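Local atomic coordinates of 2-dehydropantoate 2-reductase (Porphyromonas gingivalis, PDB entry 2QYT), a protein that probably catalyses the NADPH-dependent reduction of 2-dehydropantoate (ketopantoate) to (R)-pantoate in the pathway to pantothenate. Residues L301-Y304 with K305-Y308; L231-L234 with E235-A238; K200-M203 with M204-T208; G220-L223 with T224-P228; Y289-R292 with E293-L297. One frame throughout, in Å; residues are numbered along the deposited sequence.

Interaction 1: residues L301-Y304 with K305-Y308. With SO4 (sulfate ion), chain D.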
loop_
_atom_site.group_PDB
_atom_site.type_symbol
_atom_site.label_atom_id
_atom_site.label_comp_id
_atom_site.label_asym_id
_atom_site.label_seq_id
_atom_site.Cartn_x
_atom_site.Cartn_y
_atom_site.Cartn_z
ATOM N N LEU A 301 -11.220 -11.427 -21.676
ATOM C CA LEU A 301 -10.145 -12.012 -20.875
ATOM C C LEU A 301 -10.595 -13.380 -20.405
ATOM O O LEU A 301 -11.054 -13.515 -19.267
ATOM C CB LEU A 301 -9.785 -11.152 -19.656
ATOM C CG LEU A 301 -9.597 -9.637 -19.743
ATOM C CD1 LEU A 301 -9.276 -9.113 -18.353
ATOM C CD2 LEU A 301 -8.505 -9.230 -20.718
ATOM N N PRO A 302 -10.477 -14.399 -21.286
ATOM C CA PRO A 302 -10.959 -15.747 -20.979
ATOM C C PRO A 302 -10.298 -16.431 -19.775
ATOM O O PRO A 302 -11.001 -17.045 -18.980
ATOM C CB PRO A 302 -10.700 -16.528 -22.279
ATOM C CG PRO A 302 -9.681 -15.742 -23.019
ATOM C CD PRO A 302 -9.910 -14.312 -22.647
HETATM N N MSE A 303 -8.978 -16.327 -19.646
HETATM C CA MSE A 303 -8.249 -16.976 -18.544
HETATM C C MSE A 303 -8.631 -16.436 -17.163
HETATM O O MSE A 303 -8.872 -17.217 -16.234
HETATM C CB MSE A 303 -6.737 -16.843 -18.739
HETATM C CG MSE A 303 -5.878 -17.813 -17.895
HETATM SE SE MSE A 303 -6.158 -19.740 -18.283
HETATM C CE MSE A 303 -5.886 -19.772 -20.222
ATOM N N TYR A 304 -8.660 -15.108 -17.029
ATOM C CA TYR A 304 -9.147 -14.475 -15.808
ATOM C C TYR A 304 -10.586 -14.878 -15.498
ATOM O O TYR A 304 -10.906 -15.167 -14.349
ATOM C CB TYR A 304 -9.034 -12.958 -15.905
ATOM C CG TYR A 304 -7.810 -12.398 -15.238
ATOM C CD1 TYR A 304 -6.645 -12.161 -15.964
ATOM C CD2 TYR A 304 -7.817 -12.092 -13.873
ATOM C CE1 TYR A 304 -5.508 -11.646 -15.353
ATOM C CE2 TYR A 304 -6.679 -11.566 -13.244
ATOM C CZ TYR A 304 -5.535 -11.346 -13.991
ATOM O OH TYR A 304 -4.427 -10.824 -13.380
ATOM N N LYS A 305 -11.443 -14.913 -16.520
ATOM C CA LYS A 305 -12.861 -15.254 -16.337
ATOM C C LYS A 305 -13.069 -16.711 -15.924
ATOM O O LYS A 305 -13.887 -16.993 -15.057
ATOM C CB LYS A 305 -13.680 -14.916 -17.583
ATOM C CG LYS A 305 -13.767 -13.427 -17.888
ATOM C CD LYS A 305 -14.982 -13.103 -18.748
ATOM C CE LYS A 305 -14.716 -13.250 -20.244
ATOM N NZ LYS A 305 -14.701 -14.664 -20.720
ATOM N N ARG A 306 -12.324 -17.625 -16.544
ATOM C CA ARG A 306 -12.313 -19.037 -16.149
ATOM C C ARG A 306 -11.861 -19.147 -14.690
ATOM O O ARG A 306 -12.479 -19.849 -13.898
ATOM C CB ARG A 306 -11.377 -19.855 -17.062
ATOM C CG ARG A 306 -11.594 -21.372 -17.024
ATOM C CD ARG A 306 -10.286 -22.170 -16.803
ATOM N NE ARG A 306 -9.473 -22.383 -18.013
ATOM C CZ ARG A 306 -8.369 -23.141 -18.074
ATOM N NH1 ARG A 306 -7.917 -23.786 -17.000
ATOM N NH2 ARG A 306 -7.705 -23.259 -19.220
HETATM N N MSE A 307 -10.798 -18.421 -14.350
HETATM C CA MSE A 307 -10.174 -18.461 -13.018
HETATM C C MSE A 307 -11.065 -17.867 -11.905
HETATM O O MSE A 307 -11.229 -18.474 -10.839
HETATM C CB MSE A 307 -8.808 -17.749 -13.072
HETATM C CG MSE A 307 -7.628 -18.510 -12.451
HETATM SE SE MSE A 307 -6.101 -18.752 -13.679
HETATM C CE MSE A 307 -4.877 -19.770 -12.589
ATOM N N TYR A 308 -11.635 -16.689 -12.162
ATOM C CA TYR A 308 -12.506 -15.997 -11.204
ATOM C C TYR A 308 -13.757 -16.812 -10.909
ATOM O O TYR A 308 -13.979 -17.241 -9.776
ATOM C CB TYR A 308 -12.892 -14.597 -11.726
ATOM C CG TYR A 308 -13.922 -13.883 -10.873
ATOM C CD1 TYR A 308 -13.541 -13.197 -9.717
ATOM C CD2 TYR A 308 -15.280 -13.899 -11.212
ATOM C CE1 TYR A 308 -14.479 -12.556 -8.922
ATOM C CE2 TYR A 308 -16.226 -13.252 -10.420
ATOM C CZ TYR A 308 -15.815 -12.581 -9.279
ATOM O OH TYR A 308 -16.735 -11.933 -8.488
HETATM S S SO4 D . -15.613 -9.865 -6.319
HETATM O O1 SO4 D . -14.840 -9.978 -7.553
HETATM O O2 SO4 D . -15.649 -11.146 -5.601
HETATM O O3 SO4 D . -14.995 -8.833 -5.463
HETATM O O4 SO4 D . -16.979 -9.510 -6.696
HETATM O O HOH W 1 -13.383 -17.430 -20.297
#
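Met303 and Met307, both selenomethionines, meet one turn apart at the start of helix 302-309, in the helical C-terminal part of this ketopantoate reductase. CG of Met303 lies 4.3 Å from SE of Met307. Leu301 holds the N-cap position, and four backbone bonds of the i to i+4 kind start the helix. Arg306 N to Pro302 O is short, at 2.8 Å.

The packed side is that of Tyr304. Its ring is buried against helices 227-244, 194-215 and 288-296, and its OH is hydrogen-bonded to Ser206.

The solvent side carries Pro302 and Lys305. The Lys305 chain bends at chi3 and chi4 and folds back over the Leu301 carbonyl. Its NZ makes a weak 3.1 Å bond to a water, and that water donates to Pro302 O.

Between the two sides, Met303 and Arg306 run side by side. Met303 CG stands anti to its backbone N (chi1 -163°), and bends further out place SE over one face of the Arg306 guanidinium, toward its rim. NH1 of that group is bonded to Tyr214. Farther along the helix, Tyr308 OH makes a weak bond of 2.9 Å to O1 of the sulfate.

Interaction 2: residues L231-L234 with E235-A238; sequences LSLL and EEVA
Leu231 and Glu235 touch along the middle of helix 227-244, one turn apart. The contact is a stretch of regular alpha-helix. Two kinds of interaction join the segments, and polar bonds tie them to their surroundings.

The first is backbone hydrogen bonding. The amides of residues 235 to 238 each bond to the carbonyl four residues earlier. Val237 N to Leu233 O is the straightest of the four (170° at N-H...O, 3.1 Å). Glu236 N to Ser232 O is more bent, at 144°.

The second is van der Waals contact. Side chain meets side chain where CD1 of Leu231 comes within 4.2 Å of CG of Glu235, so the methylene part of the glutamate lies against the leucine. Two carbons also come close to a carbonyl oxygen. Val237 has CG1 in the crowded position between its backbone N and carbonyl carbon (chi1 81°). That sets this methyl 3.4 Å from Leu234 O, while Ala238 CB sits 3.1 Å from the same oxygen.

The polar bonds lead outward. Ser232 OG bonds back to Pro228 O, a turn earlier. Glu236 is buried, but both its oxygens are satisfied: OE1 accepts from Tyr304 N and OE2 from Met303 N, at the start of helix 302-309.

Around this helix, Leu233 packs on helix 302-309. Leu231, Leu234 and Ala238 face Val253 of helix 252-262. Val237 turns to Met203 and Val207 of helix 194-215.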
loop_
_atom_site.group_PDB
_atom_site.type_symbol
_atom_site.label_atom_id
_atom_site.label_comp_id
_atom_site.label_asym_id
_atom_site.label_seq_id
_atom_site.Cartn_x
_atom_site.Cartn_y
_atom_site.Cartn_z
ATOM N N LEU A 231 1.337 -16.921 -18.589
ATOM C CA LEU A 231 1.485 -15.940 -19.664
ATOM C C LEU A 231 0.156 -15.395 -20.197
ATOM O O LEU A 231 0.059 -14.214 -20.542
ATOM C CB LEU A 231 2.288 -16.540 -20.808
ATOM C CG LEU A 231 2.534 -15.717 -22.070
ATOM C CD1 LEU A 231 3.331 -14.467 -21.739
ATOM C CD2 LEU A 231 3.274 -16.576 -23.108
ATOM N N SER A 232 -0.845 -16.255 -20.295
ATOM C CA SER A 232 -2.186 -15.806 -20.618
ATOM C C SER A 232 -2.703 -14.750 -19.635
ATOM O O SER A 232 -3.348 -13.817 -20.054
ATOM C CB SER A 232 -3.154 -16.974 -20.670
ATOM O OG SER A 232 -2.795 -17.785 -21.758
ATOM N N LEU A 233 -2.432 -14.931 -18.347
ATOM C CA LEU A 233 -2.823 -13.977 -17.299
ATOM C C LEU A 233 -2.050 -12.648 -17.437
ATOM O O LEU A 233 -2.620 -11.553 -17.308
ATOM C CB LEU A 233 -2.590 -14.597 -15.908
ATOM C CG LEU A 233 -3.741 -15.057 -15.003
ATOM C CD1 LEU A 233 -4.969 -15.617 -15.725
ATOM C CD2 LEU A 233 -3.260 -16.018 -13.949
ATOM N N LEU A 234 -0.758 -12.761 -17.705
ATOM C CA LEU A 234 0.106 -11.608 -17.887
ATOM C C LEU A 234 -0.360 -10.735 -19.065
ATOM O O LEU A 234 -0.467 -9.511 -18.941
ATOM C CB LEU A 234 1.550 -12.078 -18.061
ATOM C CG LEU A 234 2.619 -11.952 -16.943
ATOM C CD1 LEU A 234 2.141 -11.462 -15.580
ATOM C CD2 LEU A 234 3.472 -13.237 -16.797
ATOM N N GLU A 235 -0.687 -11.381 -20.178
ATOM C CA GLU A 235 -1.130 -10.703 -21.403
ATOM C C GLU A 235 -2.498 -10.059 -21.217
ATOM O O GLU A 235 -2.753 -8.973 -21.751
ATOM C CB GLU A 235 -1.183 -11.673 -22.587
ATOM C CG GLU A 235 0.177 -12.068 -23.175
ATOM C CD GLU A 235 0.047 -12.963 -24.411
ATOM O OE1 GLU A 235 1.068 -13.113 -25.136
ATOM O OE2 GLU A 235 -1.058 -13.524 -24.667
ATOM N N GLU A 236 -3.360 -10.734 -20.456
ATOM C CA GLU A 236 -4.714 -10.272 -20.200
ATOM C C GLU A 236 -4.757 -8.987 -19.345
ATOM O O GLU A 236 -5.346 -7.979 -19.770
ATOM C CB GLU A 236 -5.548 -11.391 -19.570
ATOM C CG GLU A 236 -6.207 -12.290 -20.595
ATOM C CD GLU A 236 -6.971 -13.445 -19.982
ATOM O OE1 GLU A 236 -7.235 -13.410 -18.756
ATOM O OE2 GLU A 236 -7.307 -14.397 -20.737
ATOM N N VAL A 237 -4.135 -9.041 -18.163
ATOM C CA VAL A 237 -4.003 -7.891 -17.275
ATOM C C VAL A 237 -3.302 -6.737 -18.000
ATOM O O VAL A 237 -3.680 -5.574 -17.827
ATOM C CB VAL A 237 -3.309 -8.266 -15.885
ATOM C CG1 VAL A 237 -1.780 -8.344 -15.978
ATOM C CG2 VAL A 237 -3.753 -7.288 -14.751
ATOM N N ALA A 238 -2.310 -7.064 -18.828
ATOM C CA ALA A 238 -1.563 -6.056 -19.586
ATOM C C ALA A 238 -2.431 -5.414 -20.653
ATOM O O ALA A 238 -2.407 -4.184 -20.802
ATOM C CB ALA A 238 -0.306 -6.631 -20.195
#

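Interaction 3: residues K200-M203 with M204-T208; sequences KKFM and MISVT
The long helix 194-215 opens the helical C-terminal part of the protein, and Phe202 and Ser206 meet on it one turn apart. Ser206 CB lies over one face of the phenyl ring, offset toward the rim. It is 4.2 Å from the ring centroid and 21° off the normal, a CH-pi contact. A chi1 of 176° turns Phe202 CG away from its own N and swings the ring out beside Ser206, with a lean toward the later turn. The nearest ring atom is CE2 of Phe202, 3.9 Å from Ser206 CB.

The backbone bonds are i to i+4 but uneven. Ser206 N to Phe202 O measures 2.7 Å, and Val207 N to Met203 O is nearly straight (173°). Met204 N to Lys200 O is weak, at 3.4 Å.

Branched side chains crowd the carbonyls. Ile205 CG2 lies between its own N and carbonyl carbon. It rests 3.0 Å from Lys201 O and 3.4 Å from Phe202 O. Val207 sets both methyls against Met203 O.

The Lys201 side chain leaves this turn. Its NZ is hydrogen-bonded to Asn118 OD1 and Val140 O, and it makes a cation-pi contact with Tyr141, so the helix is tied to the N-terminal part of the chain. Ser206 OG is hydrogen-bonded to Leu286 O and to Tyr304 OH.

The serine therefore does two jobs on a buried face. Its methylene carbon offers C-H to the aromatic pi cloud, while its hydroxyl oxygen is taken up by hydrogen bonding and is not left unsatisfied in apolar surroundings.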
loop_
_atom_site.group_PDB
_atom_site.type_symbol
_atom_site.label_atom_id
_atom_site.label_comp_id
_atom_site.label_asym_id
_atom_site.label_seq_id
_atom_site.Cartn_x
_atom_site.Cartn_y
_atom_site.Cartn_z
ATOM N N LYS A 200 2.027 -1.617 -12.079
ATOM C CA LYS A 200 3.051 -2.657 -12.063
ATOM C C LYS A 200 2.920 -3.574 -10.839
ATOM O O LYS A 200 2.896 -4.800 -10.985
ATOM C CB LYS A 200 4.466 -2.061 -12.194
ATOM C CG LYS A 200 5.548 -3.053 -12.601
ATOM C CD LYS A 200 6.949 -2.500 -12.306
ATOM C CE LYS A 200 7.380 -2.729 -10.841
ATOM N NZ LYS A 200 7.939 -1.503 -10.190
ATOM N N LYS A 201 2.783 -2.976 -9.650
ATOM C CA LYS A 201 2.541 -3.727 -8.419
ATOM C C LYS A 201 1.263 -4.575 -8.508
ATOM O O LYS A 201 1.285 -5.764 -8.181
ATOM C CB LYS A 201 2.456 -2.767 -7.219
ATOM C CG LYS A 201 2.033 -3.402 -5.897
ATOM C CD LYS A 201 3.209 -3.664 -4.997
ATOM C CE LYS A 201 2.946 -4.800 -4.016
ATOM N NZ LYS A 201 2.265 -4.258 -2.834
ATOM N N PHE A 202 0.163 -3.962 -8.944
ATOM C CA PHE A 202 -1.136 -4.636 -8.981
ATOM C C PHE A 202 -1.195 -5.825 -9.966
ATOM O O PHE A 202 -1.779 -6.859 -9.671
ATOM C CB PHE A 202 -2.288 -3.652 -9.274
ATOM C CG PHE A 202 -3.619 -4.337 -9.410
ATOM C CD1 PHE A 202 -4.373 -4.659 -8.263
ATOM C CD2 PHE A 202 -4.096 -4.715 -10.663
ATOM C CE1 PHE A 202 -5.592 -5.311 -8.357
ATOM C CE2 PHE A 202 -5.302 -5.395 -10.782
ATOM C CZ PHE A 202 -6.058 -5.689 -9.631
HETATM N N MSE A 203 -0.614 -5.650 -11.146
HETATM C CA MSE A 203 -0.572 -6.705 -12.159
HETATM C C MSE A 203 0.149 -7.958 -11.642
HETATM O O MSE A 203 -0.388 -9.062 -11.758
HETATM C CB MSE A 203 0.071 -6.190 -13.438
HETATM C CG MSE A 203 -0.792 -5.241 -14.250
HETATM SE SE MSE A 203 0.222 -4.431 -15.740
HETATM C CE MSE A 203 1.992 -4.433 -14.943
HETATM N N MSE A 204 1.321 -7.768 -11.032
HETATM C CA MSE A 204 2.108 -8.838 -10.423
HETATM C C MSE A 204 1.333 -9.629 -9.367
HETATM O O MSE A 204 1.311 -10.855 -9.360
HETATM C CB MSE A 204 3.337 -8.236 -9.753
HETATM C CG MSE A 204 4.371 -7.696 -10.707
HETATM SE SE MSE A 204 5.238 -9.114 -11.704
HETATM C CE MSE A 204 5.945 -10.150 -10.191
ATOM N N ILE A 205 0.713 -8.904 -8.444
ATOM C CA ILE A 205 -0.001 -9.545 -7.347
ATOM C C ILE A 205 -1.364 -10.070 -7.800
ATOM O O ILE A 205 -1.838 -11.076 -7.299
ATOM C CB ILE A 205 -0.110 -8.636 -6.116
ATOM C CG1 ILE A 205 -0.950 -9.311 -5.031
ATOM C CG2 ILE A 205 -0.719 -7.319 -6.490
ATOM C CD1 ILE A 205 -1.096 -8.530 -3.751
ATOM N N SER A 206 -1.980 -9.400 -8.766
ATOM C CA SER A 206 -3.180 -9.937 -9.400
ATOM C C SER A 206 -2.833 -11.306 -10.019
ATOM O O SER A 206 -3.339 -12.338 -9.581
ATOM C CB SER A 206 -3.719 -8.940 -10.436
ATOM O OG SER A 206 -4.883 -9.409 -11.085
ATOM N N VAL A 207 -1.922 -11.336 -10.985
ATOM C CA VAL A 207 -1.613 -12.620 -11.660
ATOM C C VAL A 207 -1.209 -13.689 -10.641
ATOM O O VAL A 207 -1.782 -14.775 -10.639
ATOM C CB VAL A 207 -0.581 -12.513 -12.815
ATOM C CG1 VAL A 207 -1.036 -11.496 -13.880
ATOM C CG2 VAL A 207 0.792 -12.179 -12.292
ATOM N N THR A 208 -0.273 -13.347 -9.754
ATOM C CA THR A 208 0.276 -14.278 -8.756
ATOM C C THR A 208 -0.792 -14.798 -7.798
ATOM O O THR A 208 -0.893 -16.009 -7.577
ATOM C CB THR A 208 1.434 -13.645 -7.945
ATOM O OG1 THR A 208 2.472 -13.222 -8.836
ATOM C CG2 THR A 208 1.996 -14.637 -6.935
#

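Interaction 4: residues G220-L223 with T224-P228; sequences GSIL and TEHEP
Ser221 and Glu225 meet at a helix-to-helix corner. Helix 219-225 ends here, and His226 is both its first residue to leave helical angles and the N-cap of helix 227-244.

Glu225 can be followed outward. Its CB sits 3.6 Å from Ser221 O, and that carbonyl also takes a weak bond from Glu225 N. CB further lies over one face of the His226 ring, toward its rim. The chain then bends at chi2 (148°) and brings the carboxylate back toward the preceding turn. There OE2 accepts a weak hydrogen bond from Ser221 OG, at 3.2 Å. The same oxygen is in a long, weak ion pair with Lys217.

Thr224 OG1 turns back as well, but as a donor. It is 3.4 Å from Gly220 O and 3.3 Å from Ser221 O, and its single proton can make a weak bond to one or the other.

The corner itself is held by His226 N, which bonds to Ile222 O at 2.8 Å, bent to 139°. Past the turn, Glu227 CB lies against Leu223 O, and its OE1 forms a salt bridge with Arg261.

The His226 ring has partners in and beyond the corner. ND1 is hydrogen-bonded to Glu229 in the new helix, and Phe215 stacks on the ring. Within the corner, Ile222 CD1 approaches it obliquely, 4.3 Å from His226 CD2.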
loop_
_atom_site.group_PDB
_atom_site.type_symbol
_atom_site.label_atom_id
_atom_site.label_comp_id
_atom_site.label_asym_id
_atom_site.label_seq_id
_atom_site.Cartn_x
_atom_site.Cartn_y
_atom_site.Cartn_z
ATOM N N GLY A 220 6.595 -20.989 -8.254
ATOM C CA GLY A 220 7.694 -21.681 -8.922
ATOM C C GLY A 220 7.271 -23.003 -9.522
ATOM O O GLY A 220 7.951 -23.534 -10.399
ATOM N N SER A 221 6.156 -23.541 -9.032
ATOM C CA SER A 221 5.571 -24.764 -9.568
ATOM C C SER A 221 4.577 -24.409 -10.671
ATOM O O SER A 221 4.239 -25.236 -11.518
ATOM C CB SER A 221 4.885 -25.559 -8.453
ATOM O OG SER A 221 4.528 -26.863 -8.885
ATOM N N ILE A 222 4.120 -23.163 -10.639
ATOM C CA ILE A 222 3.261 -22.587 -11.671
ATOM C C ILE A 222 4.107 -22.256 -12.907
ATOM O O ILE A 222 3.667 -22.468 -14.034
ATOM C CB ILE A 222 2.513 -21.310 -11.131
ATOM C CG1 ILE A 222 1.522 -21.679 -10.026
ATOM C CG2 ILE A 222 1.786 -20.571 -12.230
ATOM C CD1 ILE A 222 0.528 -22.726 -10.431
ATOM N N LEU A 223 5.321 -21.750 -12.680
ATOM C CA LEU A 223 6.255 -21.441 -13.760
ATOM C C LEU A 223 6.563 -22.649 -14.626
ATOM O O LEU A 223 6.532 -22.557 -15.850
ATOM C CB LEU A 223 7.582 -20.915 -13.211
ATOM C CG LEU A 223 7.856 -19.420 -13.018
ATOM C CD1 LEU A 223 7.109 -18.540 -14.024
ATOM C CD2 LEU A 223 7.571 -18.985 -11.598
ATOM N N THR A 224 6.873 -23.771 -13.980
ATOM C CA THR A 224 7.335 -24.960 -14.666
ATOM C C THR A 224 6.203 -25.675 -15.395
ATOM O O THR A 224 6.372 -26.092 -16.538
ATOM C CB THR A 224 8.043 -25.950 -13.695
ATOM O OG1 THR A 224 7.262 -26.088 -12.498
ATOM C CG2 THR A 224 9.454 -25.452 -13.337
ATOM N N GLU A 225 5.051 -25.800 -14.741
ATOM C CA GLU A 225 3.969 -26.632 -15.263
ATOM C C GLU A 225 2.847 -25.851 -15.931
ATOM O O GLU A 225 2.099 -26.413 -16.721
ATOM C CB GLU A 225 3.406 -27.535 -14.158
ATOM C CG GLU A 225 4.149 -28.863 -14.001
ATOM C CD GLU A 225 4.163 -29.384 -12.570
ATOM O OE1 GLU A 225 4.133 -30.621 -12.404
ATOM O OE2 GLU A 225 4.220 -28.576 -11.613
ATOM N N HIS A 226 2.720 -24.560 -15.611
ATOM C CA HIS A 226 1.570 -23.790 -16.086
ATOM C C HIS A 226 1.940 -22.456 -16.734
ATOM O O HIS A 226 1.214 -21.447 -16.594
ATOM C CB HIS A 226 0.553 -23.620 -14.959
ATOM C CG HIS A 226 -0.219 -24.867 -14.650
ATOM N ND1 HIS A 226 -0.976 -25.532 -15.595
ATOM C CD2 HIS A 226 -0.364 -25.563 -13.497
ATOM C CE1 HIS A 226 -1.546 -26.586 -15.040
ATOM N NE2 HIS A 226 -1.191 -26.628 -13.768
ATOM N N GLU A 227 3.062 -22.469 -17.456
ATOM C CA GLU A 227 3.618 -21.272 -18.075
ATOM C C GLU A 227 2.681 -20.656 -19.121
ATOM O O GLU A 227 2.492 -19.437 -19.115
ATOM C CB GLU A 227 5.023 -21.512 -18.652
ATOM C CG GLU A 227 5.929 -20.282 -18.553
ATOM C CD GLU A 227 7.275 -20.434 -19.264
ATOM O OE1 GLU A 227 7.848 -19.388 -19.628
ATOM O OE2 GLU A 227 7.774 -21.564 -19.450
ATOM N N PRO A 228 2.129 -21.476 -20.047
ATOM C CA PRO A 228 1.100 -20.923 -20.930
ATOM C C PRO A 228 -0.003 -20.153 -20.207
ATOM O O PRO A 228 -0.301 -19.035 -20.603
ATOM C CB PRO A 228 0.549 -22.162 -21.640
ATOM C CG PRO A 228 1.759 -23.060 -21.744
ATOM C CD PRO A 228 2.472 -22.870 -20.424
#

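Interaction 5: residues Y289-R292 with E293-L297; sequences YVVR and EAEAL
The backbone of helix 288-296 is regular from Tyr289 to Glu295 and loosens at its end, where Ala296 N makes only a weak, bent bond to Arg292 O (3.3 Å). Glu293 O takes two amides there, Ala296 N and Leu297 N, as the chain leaves the helix.

Among the side chains, Tyr289 and Glu293 meet through several atoms. Glu293 CB lies over one face of the tyrosine ring, offset toward the rim. A chi1 of -150° points Glu293 CG away from its own amide, and a bend at chi2 carries the rest of the chain across the phenol at a slant. Glu293 CG comes within 3.6 Å of Tyr289 OH, and Glu293 OE1 within 3.7 Å of Tyr289 CE1. The carboxylate is tilted only 21° from the ring plane. The phenol OH itself is hydrogen-bonded to Lys244.

Two residues on, Glu295 meets the preceding turn. Its OE2 sits 3.7 Å from Val291 CG1, and its OE1 is 3.6 Å from Arg292 CG. Arg292 and Glu295 lie side by side, yet their flat groups are nearly perpendicular (86°). Arg292 NE and Glu295 OE1 stay 5.5 Å apart. The guanidinium turns instead to a sulfate, which is modelled so close to NH2 that the exact geometry is doubtful.

Opposite charges thus sit close along the helix without joining in a salt bridge. Any attraction between Arg292 and Glu295 is probably diffuse. Lys244, bonded to the phenol and in a long, weak ion pair with Glu293, lies near enough that it may lessen the cost of a carboxylate beside the ring.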
loop_
_atom_site.group_PDB
_atom_site.type_symbol
_atom_site.label_atom_id
_atom_site.label_comp_id
_atom_site.label_asym_id
_atom_site.label_seq_id
_atom_site.Cartn_x
_atom_site.Cartn_y
_atom_site.Cartn_z
ATOM N N TYR A 289 -11.852 -7.396 -9.831
ATOM C CA TYR A 289 -11.652 -6.073 -10.417
ATOM C C TYR A 289 -11.382 -6.176 -11.910
ATOM O O TYR A 289 -12.075 -5.524 -12.716
ATOM C CB TYR A 289 -10.488 -5.335 -9.735
ATOM C CG TYR A 289 -10.114 -4.064 -10.458
ATOM C CD1 TYR A 289 -10.888 -2.902 -10.318
ATOM C CD2 TYR A 289 -9.026 -4.034 -11.327
ATOM C CE1 TYR A 289 -10.565 -1.733 -11.010
ATOM C CE2 TYR A 289 -8.695 -2.875 -12.028
ATOM C CZ TYR A 289 -9.462 -1.725 -11.862
ATOM O OH TYR A 289 -9.117 -0.582 -12.555
ATOM N N VAL A 290 -10.368 -7.003 -12.233
ATOM C CA VAL A 290 -9.892 -7.303 -13.587
ATOM C C VAL A 290 -11.026 -7.748 -14.526
ATOM O O VAL A 290 -11.248 -7.123 -15.574
ATOM C CB VAL A 290 -8.741 -8.380 -13.563
ATOM C CG1 VAL A 290 -8.007 -8.416 -14.893
ATOM C CG2 VAL A 290 -7.751 -8.092 -12.452
ATOM N N VAL A 291 -11.775 -8.783 -14.135
ATOM C CA VAL A 291 -12.940 -9.240 -14.902
ATOM C C VAL A 291 -13.925 -8.094 -15.235
ATOM O O VAL A 291 -14.390 -7.937 -16.379
ATOM C CB VAL A 291 -13.690 -10.391 -14.145
ATOM C CG1 VAL A 291 -15.055 -10.698 -14.787
ATOM C CG2 VAL A 291 -12.817 -11.657 -14.073
ATOM N N ARG A 292 -14.245 -7.289 -14.229
ATOM C CA ARG A 292 -15.236 -6.264 -14.414
ATOM C C ARG A 292 -14.745 -5.057 -15.193
ATOM O O ARG A 292 -15.492 -4.487 -15.993
ATOM C CB ARG A 292 -15.846 -5.880 -13.083
ATOM C CG ARG A 292 -16.934 -6.853 -12.665
ATOM C CD ARG A 292 -17.641 -6.388 -11.409
ATOM N NE ARG A 292 -17.515 -7.408 -10.371
ATOM C CZ ARG A 292 -16.480 -7.507 -9.528
ATOM N NH1 ARG A 292 -15.463 -6.634 -9.555
ATOM N NH2 ARG A 292 -16.472 -8.483 -8.644
ATOM N N GLU A 293 -13.497 -4.671 -14.974
ATOM C CA GLU A 293 -12.901 -3.586 -15.744
ATOM C C GLU A 293 -12.869 -3.877 -17.260
ATOM O O GLU A 293 -13.259 -3.012 -18.069
ATOM C CB GLU A 293 -11.526 -3.223 -15.180
ATOM C CG GLU A 293 -11.113 -1.780 -15.364
ATOM C CD GLU A 293 -12.181 -0.827 -14.898
ATOM O OE1 GLU A 293 -12.791 -1.077 -13.829
ATOM O OE2 GLU A 293 -12.445 0.154 -15.635
ATOM N N ALA A 294 -12.450 -5.102 -17.635
ATOM C CA ALA A 294 -12.546 -5.573 -19.040
ATOM C C ALA A 294 -13.975 -5.631 -19.631
ATOM O O ALA A 294 -14.170 -5.307 -20.809
ATOM C CB ALA A 294 -11.838 -6.919 -19.208
ATOM N N GLU A 295 -14.960 -6.066 -18.839
ATOM C CA GLU A 295 -16.376 -5.873 -19.204
ATOM C C GLU A 295 -16.620 -4.478 -19.774
ATOM O O GLU A 295 -17.345 -4.324 -20.803
ATOM C CB GLU A 295 -17.292 -6.009 -17.979
ATOM C CG GLU A 295 -18.384 -7.112 -18.046
ATOM C CD GLU A 295 -18.400 -7.871 -16.712
ATOM O OE1 GLU A 295 -18.902 -7.218 -15.693
ATOM O OE2 GLU A 295 -17.873 -9.100 -16.664
ATOM N N ALA A 296 -16.028 -3.475 -19.084
ATOM C CA ALA A 296 -16.341 -2.060 -19.326
ATOM C C ALA A 296 -15.544 -1.471 -20.484
ATOM O O ALA A 296 -16.051 -0.609 -21.212
ATOM C CB ALA A 296 -16.108 -1.247 -18.056
ATOM N N LEU A 297 -14.297 -1.935 -20.633
ATOM C CA LEU A 297 -13.418 -1.519 -21.730
ATOM C C LEU A 297 -13.576 -2.444 -22.940
ATOM O O LEU A 297 -12.747 -2.433 -23.855
ATOM C CB LEU A 297 -11.959 -1.538 -21.270
ATOM C CG LEU A 297 -11.262 -0.403 -20.510
ATOM C CD1 LEU A 297 -12.148 0.366 -19.531
ATOM C CD2 LEU A 297 -10.126 -1.048 -19.785
#

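All five contacts lie in the helical C-terminal part of the chain. Interaction 3 is the innermost, about 13 Å from the chain centre, on the helix that reaches toward the Rossmann-type N-terminal part, where the cofactor is expected. Interactions 1 and 2 have centres about 10 Å apart, as do interactions 2 and 3. Leu234 CD1 packs 3.6 Å from Val207 CG1 across the second pair. Interactions 1 and 5 touch where Leu301 CD1 lies 3.5 Å from Ala294 CB. Both come up to the same sulfate, weakly from Tyr308 and with doubtful geometry from Arg292. Interaction 4 is peripheral: it leads into interaction 2 on helix 227-244, but its centre is about 25 Å from that of interaction 5.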